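Putative peptidyl-arginine deiminase (Chlorobium tepidum, PDB 1XKN) probably hydrolyses the guanidinium group of agmatine or of arginine residues, as a deiminase of the Porphyromonas-type family. Local coordinates at residues D92-D97 against N121-K126. Numbering follows the deposited sequence.
Sequences DAWCRD and NAWGGK
Trp123 and Asp97 each carry CG anti to the carbonyl carbon, and with chi1 at -52° the indole of Trp123 reaches from a left-handed helical turn, 122-125, to the short helix 95-98. In this family, whose fold is the alpha/beta propeller of guanidino-modifying enzymes, the contact ties together the segments that flank the hairpin of strands 101-107 and 110-119. Trp123 NE1 donates to Asp97 OD1 at 2.7 Å, with an N-H...O angle of 151°. The indole N-H arrives on the anti side of OD1, somewhat out of the carboxylate plane, and the carboxylate stands steeply to the ring. Asp97 OD2 accepts from Gly158 N, so each carboxylate oxygen has a donor, which restrains the group's rotation. Trp123 sets the CZ2-CH2 edge of its six-membered ring over one face of the Trp94 five-membered ring, toward the rim, the planes oblique at 33°; CH2 sits 3.6 Å from Trp94 NE1, and CZ2 3.7 Å from Trp94 CD1. His217 meets Trp123 edge-to-face. Trp94 is steadied from its backbone by an Asx turn, its N donating to Asp92 OD1 at 3.1 Å from above the carboxylate plane. Lys126, salt-bridged to Asp215, folds back over the left-handed turn, and its NZ donates to Trp123 O at 2.9 Å, nearly in line with the C=O bond.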
# COMPACT_ATOMS: atom_id res chain seq x y z
N ASP A 92 -2.73 -7.95 -12.60
CA ASP A 92 -3.50 -6.81 -12.10
C ASP A 92 -2.58 -5.65 -11.75
O ASP A 92 -1.36 -5.78 -11.85
CB ASP A 92 -4.35 -7.20 -10.87
CG ASP A 92 -3.53 -7.69 -9.70
OD1 ASP A 92 -2.49 -7.07 -9.36
OD2 ASP A 92 -3.93 -8.70 -9.08
N ALA A 93 -3.15 -4.52 -11.35
CA ALA A 93 -2.35 -3.34 -11.02
C ALA A 93 -2.12 -3.10 -9.53
O ALA A 93 -1.61 -2.06 -9.14
CB ALA A 93 -3.01 -2.10 -11.63
N TRP A 94 -2.48 -4.08 -8.70
CA TRP A 94 -2.34 -3.93 -7.25
C TRP A 94 -0.92 -4.19 -6.75
O TRP A 94 -0.65 -5.15 -6.01
CB TRP A 94 -3.34 -4.86 -6.56
CG TRP A 94 -4.71 -4.76 -7.20
CD1 TRP A 94 -5.44 -5.79 -7.73
CD2 TRP A 94 -5.49 -3.57 -7.40
NE1 TRP A 94 -6.62 -5.32 -8.25
CE2 TRP A 94 -6.67 -3.96 -8.06
CE3 TRP A 94 -5.30 -2.22 -7.09
CZ2 TRP A 94 -7.67 -3.04 -8.41
CZ3 TRP A 94 -6.29 -1.30 -7.44
CH2 TRP A 94 -7.46 -1.72 -8.10
N CYS A 95 -0.02 -3.31 -7.16
CA CYS A 95 1.40 -3.40 -6.80
C CYS A 95 1.64 -3.43 -5.29
O CYS A 95 2.64 -3.97 -4.83
CB CYS A 95 2.16 -2.23 -7.44
SG CYS A 95 3.94 -2.51 -7.58
N ARG A 96 0.73 -2.84 -4.53
CA ARG A 96 0.87 -2.83 -3.07
C ARG A 96 0.81 -4.25 -2.53
O ARG A 96 1.57 -4.62 -1.63
CB ARG A 96 -0.25 -2.00 -2.44
CG ARG A 96 -0.33 -2.10 -0.91
CD ARG A 96 0.93 -1.57 -0.26
NE ARG A 96 1.23 -0.22 -0.72
CZ ARG A 96 2.32 0.46 -0.38
NH1 ARG A 96 2.52 1.68 -0.86
NH2 ARG A 96 3.21 -0.08 0.44
N ASP A 97 -0.09 -5.05 -3.10
CA ASP A 97 -0.29 -6.42 -2.64
C ASP A 97 0.61 -7.50 -3.26
O ASP A 97 0.98 -8.44 -2.57
CB ASP A 97 -1.77 -6.78 -2.84
CG ASP A 97 -2.69 -5.90 -2.01
OD1 ASP A 97 -3.91 -5.90 -2.27
OD2 ASP A 97 -2.19 -5.21 -1.10
N ASN A 121 -2.36 -14.60 -3.86
CA ASN A 121 -3.40 -15.45 -4.43
C ASN A 121 -4.68 -14.70 -4.78
O ASN A 121 -5.78 -15.23 -4.65
CB ASN A 121 -3.71 -16.64 -3.50
CG ASN A 121 -4.42 -16.25 -2.21
OD1 ASN A 121 -4.79 -17.13 -1.42
ND2 ASN A 121 -4.63 -14.97 -2.00
N ALA A 122 -4.53 -13.46 -5.26
CA ALA A 122 -5.66 -12.62 -5.66
C ALA A 122 -6.72 -12.48 -4.58
O ALA A 122 -7.89 -12.80 -4.80
CB ALA A 122 -6.28 -13.18 -6.94
N TRP A 123 -6.30 -11.99 -3.42
CA TRP A 123 -7.18 -11.78 -2.28
C TRP A 123 -8.05 -12.99 -1.93
O TRP A 123 -9.27 -12.87 -1.78
CB TRP A 123 -8.09 -10.56 -2.52
CG TRP A 123 -7.36 -9.29 -2.91
CD1 TRP A 123 -6.08 -8.93 -2.58
CD2 TRP A 123 -7.89 -8.19 -3.68
NE1 TRP A 123 -5.78 -7.69 -3.09
CE2 TRP A 123 -6.87 -7.21 -3.77
CE3 TRP A 123 -9.13 -7.94 -4.29
CZ2 TRP A 123 -7.06 -6.00 -4.45
CZ3 TRP A 123 -9.31 -6.73 -4.97
CH2 TRP A 123 -8.28 -5.78 -5.04
N GLY A 124 -7.43 -14.16 -1.80
CA GLY A 124 -8.17 -15.35 -1.46
C GLY A 124 -8.77 -16.09 -2.64
O GLY A 124 -9.79 -16.77 -2.50
N GLY A 125 -8.13 -15.96 -3.80
CA GLY A 125 -8.60 -16.64 -4.99
C GLY A 125 -9.87 -16.08 -5.61
O GLY A 125 -10.72 -16.84 -6.07
N LYS A 126 -10.00 -14.75 -5.62
CA LYS A 126 -11.18 -14.11 -6.19
C LYS A 126 -10.97 -13.75 -7.65
O LYS A 126 -11.92 -13.47 -8.37
CB LYS A 126 -11.52 -12.84 -5.41
CG LYS A 126 -12.01 -13.07 -3.99
CD LYS A 126 -12.51 -11.77 -3.37
CE LYS A 126 -13.05 -11.98 -1.97
NZ LYS A 126 -11.98 -12.42 -1.02